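Local atomic coordinates of Myo-inositol 2-dehydrogenase (Lactobacillus plantarum WCFS1, PDB entry 3CEA), a protein that probably catalyses the NAD-dependent oxidation of myo-inositol at its 2-hydroxyl group, using a Rossmann domain to hold the dinucleotide. Residues S169-A174 / A218-F223; H268-R273 / V282-L287; M87-M92 / A115-S120. All coordinates share one frame; numbering follows the deposited sequence.

Interaction 1 of 3, residues S169-A174 / A218-F223; sequences SFTKFA and ADIGEF. With NAD (nicotinamide-adenine-dinucleotide), chain E.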
loop_
_atom_site.group_PDB
_atom_site.type_symbol
_atom_site.label_atom_id
_atom_site.label_comp_id
_atom_site.label_asym_id
_atom_site.label_seq_id
_atom_site.Cartn_x
_atom_site.Cartn_y
_atom_site.Cartn_z
ATOM N N SER A 169 3.905 16.977 26.026
ATOM C CA SER A 169 2.532 16.981 26.542
ATOM C C SER A 169 2.188 15.755 27.389
ATOM O O SER A 169 1.278 15.814 28.218
ATOM C CB SER A 169 1.518 17.137 25.403
ATOM O OG SER A 169 1.832 16.285 24.317
ATOM N N PHE A 170 2.898 14.647 27.176
ATOM C CA PHE A 170 2.720 13.469 28.023
ATOM C C PHE A 170 3.436 13.625 29.364
ATOM O O PHE A 170 2.882 13.272 30.407
ATOM C CB PHE A 170 3.184 12.177 27.340
ATOM C CG PHE A 170 3.404 11.045 28.308
ATOM C CD1 PHE A 170 2.326 10.324 28.813
ATOM C CD2 PHE A 170 4.686 10.734 28.755
ATOM C CE1 PHE A 170 2.523 9.299 29.731
ATOM C CE2 PHE A 170 4.890 9.709 29.671
ATOM C CZ PHE A 170 3.807 8.989 30.157
ATOM N N THR A 171 4.671 14.125 29.329
ATOM C CA THR A 171 5.461 14.333 30.543
ATOM C C THR A 171 4.708 15.255 31.512
ATOM O O THR A 171 4.621 14.968 32.707
ATOM C CB THR A 171 6.877 14.875 30.221
ATOM O OG1 THR A 171 7.530 13.989 29.302
ATOM C CG2 THR A 171 7.726 14.986 31.479
ATOM N N LYS A 172 4.154 16.344 30.976
ATOM C CA LYS A 172 3.266 17.252 31.711
ATOM C C LYS A 172 2.104 16.484 32.343
ATOM O O LYS A 172 1.816 16.638 33.529
ATOM C CB LYS A 172 2.724 18.322 30.752
ATOM C CG LYS A 172 1.696 19.286 31.335
ATOM C CD LYS A 172 2.337 20.600 31.752
ATOM C CE LYS A 172 1.333 21.743 31.707
ATOM N NZ LYS A 172 0.405 21.744 32.872
ATOM N N PHE A 173 1.459 15.649 31.531
ATOM C CA PHE A 173 0.316 14.830 31.932
ATOM C C PHE A 173 0.679 13.812 33.015
ATOM O O PHE A 173 -0.121 13.552 33.917
ATOM C CB PHE A 173 -0.265 14.144 30.681
ATOM C CG PHE A 173 -1.176 12.976 30.968
ATOM C CD1 PHE A 173 -2.500 13.181 31.353
ATOM C CD2 PHE A 173 -0.719 11.668 30.810
ATOM C CE1 PHE A 173 -3.347 12.100 31.603
ATOM C CE2 PHE A 173 -1.557 10.581 31.055
ATOM C CZ PHE A 173 -2.874 10.798 31.450
ATOM N N ALA A 174 1.889 13.260 32.929
ATOM C CA ALA A 174 2.333 12.181 33.816
ATOM C C ALA A 174 3.121 12.648 35.043
ATOM O O ALA A 174 3.278 11.891 36.002
ATOM C CB ALA A 174 3.138 11.150 33.033
ATOM N N ALA A 218 12.269 7.660 33.451
ATOM C CA ALA A 218 12.530 6.981 34.720
ATOM C C ALA A 218 12.488 7.952 35.899
ATOM O O ALA A 218 12.111 7.574 37.012
ATOM C CB ALA A 218 13.871 6.265 34.670
ATOM N N ASP A 219 12.866 9.204 35.638
ATOM C CA ASP A 219 12.915 10.254 36.657
ATOM C C ASP A 219 11.533 10.597 37.213
ATOM O O ASP A 219 11.421 11.126 38.320
ATOM C CB ASP A 219 13.605 11.511 36.110
ATOM C CG ASP A 219 15.025 11.240 35.611
ATOM O OD1 ASP A 219 15.500 10.084 35.722
ATOM O OD2 ASP A 219 15.668 12.188 35.105
ATOM N N ILE A 220 10.489 10.304 36.437
ATOM C CA ILE A 220 9.107 10.406 36.920
ATOM C C ILE A 220 8.455 9.025 37.096
ATOM O O ILE A 220 7.229 8.915 37.202
ATOM C CB ILE A 220 8.222 11.336 36.036
ATOM C CG1 ILE A 220 8.196 10.859 34.578
ATOM C CG2 ILE A 220 8.689 12.790 36.151
ATOM C CD1 ILE A 220 7.008 11.374 33.774
ATOM N N GLY A 221 9.287 7.985 37.130
ATOM C CA GLY A 221 8.833 6.613 37.367
ATOM C C GLY A 221 8.032 6.002 36.231
ATOM O O GLY A 221 7.197 5.121 36.454
ATOM N N GLU A 222 8.296 6.462 35.011
ATOM C CA GLU A 222 7.581 5.991 33.826
ATOM C C GLU A 222 8.488 5.182 32.896
ATOM O O GLU A 222 9.705 5.398 32.857
ATOM C CB GLU A 222 6.975 7.178 33.070
ATOM C CG GLU A 222 5.734 7.782 33.722
ATOM C CD GLU A 222 4.433 7.101 33.303
ATOM O OE1 GLU A 222 4.452 6.228 32.401
ATOM O OE2 GLU A 222 3.378 7.450 33.881
ATOM N N PHE A 223 7.888 4.247 32.160
ATOM C CA PHE A 223 8.595 3.485 31.131
ATOM C C PHE A 223 8.091 3.858 29.744
ATOM O O PHE A 223 6.880 3.891 29.506
ATOM C CB PHE A 223 8.434 1.979 31.355
ATOM C CG PHE A 223 9.074 1.481 32.618
ATOM C CD1 PHE A 223 10.458 1.313 32.696
ATOM C CD2 PHE A 223 8.295 1.176 33.732
ATOM C CE1 PHE A 223 11.057 0.852 33.870
ATOM C CE2 PHE A 223 8.882 0.713 34.909
ATOM C CZ PHE A 223 10.268 0.551 34.977
HETATM P PA NAD E . -4.675 16.600 30.743
HETATM O O1A NAD E . -4.271 17.063 29.396
HETATM O O2A NAD E . -3.566 16.709 31.717
HETATM O O5B NAD E . -5.968 17.431 31.220
HETATM C C5B NAD E . -6.433 17.348 32.552
HETATM C C4B NAD E . -7.426 18.476 32.823
HETATM O O4B NAD E . -8.126 18.246 34.034
HETATM C C3B NAD E . -6.739 19.826 32.956
HETATM O O3B NAD E . -7.458 20.749 32.177
HETATM C C2B NAD E . -6.846 20.176 34.428
HETATM O O2B NAD E . -7.035 21.557 34.642
HETATM C C1B NAD E . -8.053 19.374 34.886
HETATM N N9A NAD E . -7.926 18.955 36.295
HETATM C C8A NAD E . -6.873 18.286 36.869
HETATM N N7A NAD E . -7.146 18.084 38.179
HETATM C C5A NAD E . -8.357 18.619 38.450
HETATM C C6A NAD E . -9.104 18.693 39.621
HETATM N N6A NAD E . -8.748 17.962 40.671
HETATM N N1A NAD E . -10.340 19.315 39.598
HETATM C C2A NAD E . -10.830 19.858 38.421
HETATM N N3A NAD E . -10.080 19.781 37.260
HETATM C C4A NAD E . -8.863 19.171 37.274
HETATM O O3 NAD E . -5.194 15.076 30.680
HETATM P PN NAD E . -5.932 14.480 29.377
HETATM O O1N NAD E . -6.871 15.495 28.839
HETATM O O2N NAD E . -4.888 13.889 28.517
HETATM O O5D NAD E . -6.788 13.243 29.941
HETATM C C5D NAD E . -7.628 13.329 31.069
HETATM C C4D NAD E . -8.267 11.960 31.278
HETATM O O4D NAD E . -8.686 11.421 30.036
HETATM C C3D NAD E . -7.296 10.969 31.904
HETATM O O3D NAD E . -7.924 10.341 32.998
HETATM C C2D NAD E . -7.003 9.969 30.803
HETATM O O2D NAD E . -6.904 8.654 31.295
HETATM C C1D NAD E . -8.181 10.112 29.848
HETATM N N1N NAD E . -7.778 9.891 28.444
HETATM C C2N NAD E . -8.491 8.997 27.685
HETATM C C3N NAD E . -8.138 8.760 26.353
HETATM C C7N NAD E . -9.009 7.920 25.461
HETATM O O7N NAD E . -8.432 7.348 24.310
HETATM N N7N NAD E . -10.296 7.731 25.769
HETATM C C4N NAD E . -7.053 9.437 25.800
HETATM C C5N NAD E . -6.334 10.342 26.578
HETATM C C6N NAD E . -6.708 10.561 27.903
#
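The E222 carboxylate is held against one flank of helix 167-176, where its OE2 lies 3.8 Å from A174 CB and accepts a hydrogen bond from S179 OG, a partner beyond the two segments. Its other oxygen, OE1, comes in at the edge of the F170 ring, in the ring plane, 3.6 Å from CZ. Carboxylate and ring stand almost perpendicular, their planes 88° apart, and with OE1 in the ring plane it is the C-H rim, not a face, that meets the oxygen. The E222 chain bends at chi2 (-87°), and the carboxylate ends beside F170 CZ and A174 CB. F170 reaches it because CG is anti to the backbone N (chi1 162°), swinging the ring across the next helical turn. A174 CB sits over one face of that same ring, 3.6 Å above its plane and offset toward the rim. F170 also makes a cation-pi contact with R244.

I220 supplies the apolar half of the contact through a single atom: its CD1 lies 3.9 Å from A174 CB and 4.3 Å from T171 CG2. The T171 hydroxyl is turned back into its own helix, hydrogen-bonded to the carbonyl of M167.

The helix also faces the cofactor. F173 brings CD1 to 3.4 Å from O3, the oxygen bridging the two phosphates of NAD, while NAD O2A lies at the edge of the F173 ring, with which R18 makes a cation-pi contact.

No hydrogen bond joins the segments. A buried carboxylate instead borrows one from S179 and meets an aromatic C-H edge, whose slightly positive hydrogens probably suit its charge. The loop before strand 225-232 is thus fitted to the helix by apolar contact and probably by weak electrostatic attraction.

Interaction 2 of 3, residues H268-R273 / V282-L287; sequences HPDLNR and VVRPSL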
loop_
_atom_site.group_PDB
_atom_site.type_symbol
_atom_site.label_atom_id
_atom_site.label_comp_id
_atom_site.label_asym_id
_atom_site.label_seq_id
_atom_site.Cartn_x
_atom_site.Cartn_y
_atom_site.Cartn_z
ATOM N N HIS A 268 -1.023 1.104 8.718
ATOM C CA HIS A 268 -0.384 2.415 8.629
ATOM C C HIS A 268 -1.390 3.484 9.064
ATOM O O HIS A 268 -2.571 3.401 8.710
ATOM C CB HIS A 268 0.093 2.701 7.200
ATOM C CG HIS A 268 1.052 1.685 6.657
ATOM N ND1 HIS A 268 1.193 1.446 5.307
ATOM C CD2 HIS A 268 1.911 0.841 7.278
ATOM C CE1 HIS A 268 2.101 0.505 5.119
ATOM N NE2 HIS A 268 2.550 0.119 6.299
ATOM N N PRO A 269 -0.933 4.496 9.826
ATOM C CA PRO A 269 -1.867 5.504 10.320
ATOM C C PRO A 269 -2.068 6.644 9.317
ATOM O O PRO A 269 -1.767 7.801 9.621
ATOM C CB PRO A 269 -1.179 6.009 11.587
ATOM C CG PRO A 269 0.292 5.835 11.317
ATOM C CD PRO A 269 0.452 4.771 10.259
ATOM N N ASP A 270 -2.582 6.314 8.134
ATOM C CA ASP A 270 -2.703 7.281 7.040
ATOM C C ASP A 270 -3.545 8.497 7.423
ATOM O O ASP A 270 -4.659 8.355 7.936
ATOM C CB ASP A 270 -3.275 6.617 5.781
ATOM C CG ASP A 270 -2.445 5.427 5.304
ATOM O OD1 ASP A 270 -1.207 5.402 5.525
ATOM O OD2 ASP A 270 -3.047 4.510 4.698
ATOM N N LEU A 271 -2.990 9.684 7.177
ATOM C CA LEU A 271 -3.659 10.950 7.459
ATOM C C LEU A 271 -4.894 11.148 6.583
ATOM O O LEU A 271 -5.957 11.533 7.070
ATOM C CB LEU A 271 -2.683 12.117 7.267
ATOM C CG LEU A 271 -3.199 13.554 7.403
ATOM C CD1 LEU A 271 -3.595 13.880 8.840
ATOM C CD2 LEU A 271 -2.151 14.539 6.900
ATOM N N ASN A 272 -4.742 10.880 5.290
ATOM C CA ASN A 272 -5.807 11.092 4.324
ATOM C C ASN A 272 -5.665 10.150 3.130
ATOM O O ASN A 272 -5.031 9.101 3.240
ATOM C CB ASN A 272 -5.837 12.560 3.872
ATOM C CG ASN A 272 -4.474 13.070 3.413
ATOM O OD1 ASN A 272 -3.639 12.318 2.910
ATOM N ND2 ASN A 272 -4.251 14.361 3.586
ATOM N N ARG A 273 -6.245 10.533 1.996
ATOM C CA ARG A 273 -6.229 9.703 0.795
ATOM C C ARG A 273 -5.232 10.222 -0.246
ATOM O O ARG A 273 -5.411 10.022 -1.451
ATOM C CB ARG A 273 -7.637 9.621 0.198
ATOM C CG ARG A 273 -8.693 9.093 1.156
ATOM C CD ARG A 273 -10.058 9.087 0.493
ATOM N NE ARG A 273 -11.103 8.553 1.363
ATOM C CZ ARG A 273 -11.425 7.264 1.453
ATOM N NH1 ARG A 273 -10.775 6.356 0.734
ATOM N NH2 ARG A 273 -12.394 6.879 2.272
ATOM N N VAL A 282 7.704 6.763 -2.475
ATOM C CA VAL A 282 6.254 6.904 -2.381
ATOM C C VAL A 282 5.840 7.008 -0.908
ATOM O O VAL A 282 6.077 6.090 -0.119
ATOM C CB VAL A 282 5.529 5.733 -3.080
ATOM C CG1 VAL A 282 4.025 5.900 -2.986
ATOM C CG2 VAL A 282 5.954 5.639 -4.540
ATOM N N VAL A 283 5.227 8.132 -0.544
ATOM C CA VAL A 283 4.984 8.452 0.863
ATOM C C VAL A 283 3.499 8.589 1.217
ATOM O O VAL A 283 2.715 9.154 0.451
ATOM C CB VAL A 283 5.737 9.750 1.291
ATOM C CG1 VAL A 283 5.619 9.972 2.791
ATOM C CG2 VAL A 283 7.212 9.699 0.879
ATOM N N ARG A 284 3.129 8.064 2.384
ATOM C CA ARG A 284 1.812 8.308 2.970
ATOM C C ARG A 284 1.953 9.038 4.299
ATOM O O ARG A 284 2.399 8.441 5.286
ATOM C CB ARG A 284 1.035 7.004 3.167
ATOM C CG ARG A 284 0.561 6.357 1.877
ATOM C CD ARG A 284 -0.425 7.244 1.120
ATOM N NE ARG A 284 -1.693 7.424 1.829
ATOM C CZ ARG A 284 -2.741 6.609 1.718
ATOM N NH1 ARG A 284 -2.684 5.540 0.936
ATOM N NH2 ARG A 284 -3.851 6.861 2.394
ATOM N N PRO A 285 1.585 10.338 4.325
ATOM C CA PRO A 285 1.610 11.145 5.546
ATOM C C PRO A 285 0.731 10.510 6.611
ATOM O O PRO A 285 -0.297 9.900 6.283
ATOM C CB PRO A 285 1.013 12.483 5.097
ATOM C CG PRO A 285 1.248 12.530 3.638
ATOM C CD PRO A 285 1.117 11.119 3.166
ATOM N N SER A 286 1.135 10.650 7.871
ATOM C CA SER A 286 0.480 9.956 8.973
ATOM C C SER A 286 -0.285 10.885 9.910
ATOM O O SER A 286 -0.014 12.085 9.972
ATOM C CB SER A 286 1.499 9.129 9.763
ATOM O OG SER A 286 2.145 8.186 8.928
ATOM N N LEU A 287 -1.256 10.307 10.617
ATOM C CA LEU A 287 -1.974 10.973 11.695
ATOM C C LEU A 287 -1.011 11.191 12.850
ATOM O O LEU A 287 -0.152 10.347 13.110
ATOM C CB LEU A 287 -3.143 10.106 12.173
ATOM C CG LEU A 287 -4.313 9.837 11.226
ATOM C CD1 LEU A 287 -4.881 8.457 11.477
ATOM C CD2 LEU A 287 -5.392 10.896 11.375
HETATM O O HOH W 1 0.642 6.898 6.886
HETATM O O HOH W 2 -2.219 9.435 3.653
#
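D270 and S286 face each other as one non-hydrogen-bonded antiparallel pair, flanked by two nearly straight backbone bonds, L287 N to P269 O (2.7 Å) and L271 N to P285 O (2.8 Å). P269, the centre of an inverse gamma turn, also receives the CA-H of S286 on its carbonyl oxygen, 3.2 Å from S286 CA.

R284 folds back over this bridge, bent at both chi2 (-63°) and chi3 (-66°), which carries its guanidinium to the 268-273 backbone. NH2 donates to N272 O (2.7 Å), in the carbonyl plane but 21° out of the guanidinium plane. D270 OD2 lies over one guanidinium face, 3.4 Å from NH2; this salt bridge is one of charge alone, with no N-H aimed at the oxygen. NE gives its hydrogen to water 2, which also reaches N272 O, while water 1 gathers D270 OD1, R284 O and S286 OG.

L271 crosses P285 at about a right angle, with its CD2 4.2 Å from P285 CB, and L271 CD1 meets L287 CD2 at 4.3 Å.

Subunit contacts surround the bridge. R273 NH1 hydrogen-bonds to D270 O of a neighbouring subunit, and residues 282-284 join an antiparallel ladder with a strand of another. The pairing draws together the base of the beta hairpin made by strands 274-278 and 283-284, a projecting arm through which a sheet continues from one subunit of the tetramer into another.

Interaction 3 of 3, residues M87-M92 / A115-S120; sequences MTIYAM and AKVIKS. With NAD (nicotinamide-adenine-dinucleotide), chain E.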
loop_
_atom_site.group_PDB
_atom_site.type_symbol
_atom_site.label_atom_id
_atom_site.label_comp_id
_atom_site.label_asym_id
_atom_site.label_seq_id
_atom_site.Cartn_x
_atom_site.Cartn_y
_atom_site.Cartn_z
HETATM N N MSE A 87 -14.722 11.740 41.945
HETATM C CA MSE A 87 -15.596 12.602 41.151
HETATM C C MSE A 87 -16.867 11.871 40.744
HETATM O O MSE A 87 -17.952 12.454 40.765
HETATM C CB MSE A 87 -14.874 13.135 39.913
HETATM C CG MSE A 87 -13.908 14.262 40.212
HETATM SE SE MSE A 87 -12.844 14.763 38.672
HETATM C CE MSE A 87 -11.834 16.223 39.487
ATOM N N THR A 88 -16.723 10.597 40.380
ATOM C CA THR A 88 -17.859 9.759 40.005
ATOM C C THR A 88 -18.803 9.554 41.189
ATOM O O THR A 88 -20.008 9.756 41.057
ATOM C CB THR A 88 -17.403 8.401 39.426
ATOM O OG1 THR A 88 -16.550 8.632 38.300
ATOM C CG2 THR A 88 -18.595 7.566 38.975
ATOM N N ILE A 89 -18.248 9.182 42.341
ATOM C CA ILE A 89 -19.037 8.977 43.560
ATOM C C ILE A 89 -19.834 10.234 43.934
ATOM O O ILE A 89 -21.041 10.158 44.178
ATOM C CB ILE A 89 -18.153 8.496 44.749
ATOM C CG1 ILE A 89 -17.632 7.076 44.490
ATOM C CG2 ILE A 89 -18.933 8.535 46.069
ATOM C CD1 ILE A 89 -16.414 6.689 45.318
ATOM N N TYR A 90 -19.163 11.385 43.951
ATOM C CA TYR A 90 -19.811 12.648 44.308
ATOM C C TYR A 90 -20.948 13.011 43.350
ATOM O O TYR A 90 -22.018 13.440 43.784
ATOM C CB TYR A 90 -18.784 13.782 44.380
ATOM C CG TYR A 90 -19.239 14.961 45.212
ATOM C CD1 TYR A 90 -19.156 14.927 46.603
ATOM C CD2 TYR A 90 -19.752 16.110 44.609
ATOM C CE1 TYR A 90 -19.575 16.008 47.377
ATOM C CE2 TYR A 90 -20.174 17.199 45.372
ATOM C CZ TYR A 90 -20.081 17.139 46.756
ATOM O OH TYR A 90 -20.493 18.204 47.520
ATOM N N ALA A 91 -20.708 12.821 42.053
ATOM C CA ALA A 91 -21.686 13.128 41.010
ATOM C C ALA A 91 -22.854 12.140 40.985
ATOM O O ALA A 91 -23.998 12.546 40.775
ATOM C CB ALA A 91 -21.008 13.195 39.643
HETATM N N MSE A 92 -22.560 10.856 41.191
HETATM C CA MSE A 92 -23.595 9.821 41.300
HETATM C C MSE A 92 -24.531 10.104 42.480
HETATM O O MSE A 92 -25.751 9.984 42.354
HETATM C CB MSE A 92 -22.978 8.424 41.455
HETATM C CG MSE A 92 -22.225 7.885 40.235
HETATM SE SE MSE A 92 -23.321 7.365 38.700
HETATM C CE MSE A 92 -24.556 6.215 39.547
ATOM N N ALA A 115 -17.500 1.479 42.011
ATOM C CA ALA A 115 -18.366 0.493 41.360
ATOM C C ALA A 115 -19.638 0.230 42.165
ATOM O O ALA A 115 -20.723 0.103 41.594
ATOM C CB ALA A 115 -17.612 -0.804 41.120
ATOM N N LYS A 116 -19.491 0.158 43.489
ATOM C CA LYS A 116 -20.614 -0.063 44.402
ATOM C C LYS A 116 -21.599 1.110 44.403
ATOM O O LYS A 116 -22.813 0.906 44.462
ATOM C CB LYS A 116 -20.109 -0.338 45.822
ATOM N N VAL A 117 -21.064 2.329 44.334
ATOM C CA VAL A 117 -21.873 3.551 44.277
ATOM C C VAL A 117 -22.683 3.621 42.974
ATOM O O VAL A 117 -23.849 4.030 42.980
ATOM C CB VAL A 117 -20.994 4.825 44.485
ATOM C CG1 VAL A 117 -21.763 6.100 44.164
ATOM C CG2 VAL A 117 -20.470 4.886 45.914
ATOM N N ILE A 118 -22.062 3.204 41.870
ATOM C CA ILE A 118 -22.718 3.151 40.558
ATOM C C ILE A 118 -23.857 2.126 40.549
ATOM O O ILE A 118 -24.926 2.385 39.993
ATOM C CB ILE A 118 -21.706 2.848 39.416
ATOM C CG1 ILE A 118 -20.664 3.968 39.302
ATOM C CG2 ILE A 118 -22.427 2.675 38.081
ATOM C CD1 ILE A 118 -19.382 3.566 38.579
ATOM N N LYS A 119 -23.623 0.976 41.182
ATOM C CA LYS A 119 -24.623 -0.088 41.277
ATOM C C LYS A 119 -25.848 0.346 42.084
ATOM O O LYS A 119 -26.971 -0.050 41.770
ATOM C CB LYS A 119 -24.007 -1.349 41.889
ATOM C CG LYS A 119 -24.770 -2.636 41.599
ATOM N N SER A 120 -25.627 1.169 43.108
ATOM C CA SER A 120 -26.710 1.624 43.987
ATOM C C SER A 120 -27.590 2.718 43.362
ATOM O O SER A 120 -28.602 3.112 43.947
ATOM C CB SER A 120 -26.162 2.073 45.349
ATOM O OG SER A 120 -25.478 3.311 45.253
HETATM P PA NAD E . -4.675 16.600 30.743
HETATM O O1A NAD E . -4.271 17.063 29.396
HETATM O O2A NAD E . -3.566 16.709 31.717
HETATM O O5B NAD E . -5.968 17.431 31.220
HETATM C C5B NAD E . -6.433 17.348 32.552
HETATM C C4B NAD E . -7.426 18.476 32.823
HETATM O O4B NAD E . -8.126 18.246 34.034
HETATM C C3B NAD E . -6.739 19.826 32.956
HETATM O O3B NAD E . -7.458 20.749 32.177
HETATM C C2B NAD E . -6.846 20.176 34.428
HETATM O O2B NAD E . -7.035 21.557 34.642
HETATM C C1B NAD E . -8.053 19.374 34.886
HETATM N N9A NAD E . -7.926 18.955 36.295
HETATM C C8A NAD E . -6.873 18.286 36.869
HETATM N N7A NAD E . -7.146 18.084 38.179
HETATM C C5A NAD E . -8.357 18.619 38.450
HETATM C C6A NAD E . -9.104 18.693 39.621
HETATM N N6A NAD E . -8.748 17.962 40.671
HETATM N N1A NAD E . -10.340 19.315 39.598
HETATM C C2A NAD E . -10.830 19.858 38.421
HETATM N N3A NAD E . -10.080 19.781 37.260
HETATM C C4A NAD E . -8.863 19.171 37.274
HETATM O O3 NAD E . -5.194 15.076 30.680
HETATM P PN NAD E . -5.932 14.480 29.377
HETATM O O1N NAD E . -6.871 15.495 28.839
HETATM O O2N NAD E . -4.888 13.889 28.517
HETATM O O5D NAD E . -6.788 13.243 29.941
HETATM C C5D NAD E . -7.628 13.329 31.069
HETATM C C4D NAD E . -8.267 11.960 31.278
HETATM O O4D NAD E . -8.686 11.421 30.036
HETATM C C3D NAD E . -7.296 10.969 31.904
HETATM O O3D NAD E . -7.924 10.341 32.998
HETATM C C2D NAD E . -7.003 9.969 30.803
HETATM O O2D NAD E . -6.904 8.654 31.295
HETATM C C1D NAD E . -8.181 10.112 29.848
HETATM N N1N NAD E . -7.778 9.891 28.444
HETATM C C2N NAD E . -8.491 8.997 27.685
HETATM C C3N NAD E . -8.138 8.760 26.353
HETATM C C7N NAD E . -9.009 7.920 25.461
HETATM O O7N NAD E . -8.432 7.348 24.310
HETATM N N7N NAD E . -10.296 7.731 25.769
HETATM C C4N NAD E . -7.053 9.437 25.800
HETATM C C5N NAD E . -6.334 10.342 26.578
HETATM C C6N NAD E . -6.708 10.561 27.903
#
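M92, a selenomethionine here, meets V117 at its first side-chain carbon: CB lies 3.8 Å from V117 CG1. Its CG then passes I118 CG1 at 4.3 Å. At this point the chain curls, with bends at chi2 (-71°) and at chi3 (-52°) about the bond to selenium, and the terminal CE comes to rest on the neighbouring helix itself, 3.7 Å from I118 CA and close to I118 O. The selenoether tip thus lies against the backbone of I118, while CG meets its side chain.

One turn earlier, I89 crosses V117 at about a right angle. Its CG1 touches V117 CG2 at 3.9 Å, and its CG2 meets the same valine methyl at 4.0 Å. With an alanine here in place of the isoleucine, both of these carbons go, and a gap would probably open beside V117 CG2. T88 adds its methyl, CG2, at 4.1 Å from I118 CD1, while its hydroxyl bonds to H84 O within its own helix.

The axes of segments 87-92 and 115-119 approach to 9.4 Å at 21°; their helices, 84-93 and 108-119, follow the parallel strands 74-77 and 97-100 of the Rossmann fold. On the cofactor side, M87 sets CE against N1A of the NAD adenine, 3.4 Å away. Across the helix pair the chemistry is wholly apolar: shape and burial hold it, with branched methyls and a curled selenomethionine packed between the helices.

Interactions 1 and 3 are buried, each on a helix that also reaches NAD, yet they lie in different parts of the protein: interaction 3 in the Rossmann part, where two neighbouring helices meet through hydrocarbon alone, and interaction 1 in the C-terminal part, where a helix meets a loop and a charged group is accommodated. They approach different parts of the cofactor, the adenine in interaction 3 and the diphosphate bridge in interaction 1, with centres about 29 Å apart. Interaction 2, at the base of the projecting arm, is only partly buried, and its backbone bonds, ion pair and waters suit that setting among other subunits. It lies about 42 Å from interaction 3, centre to centre.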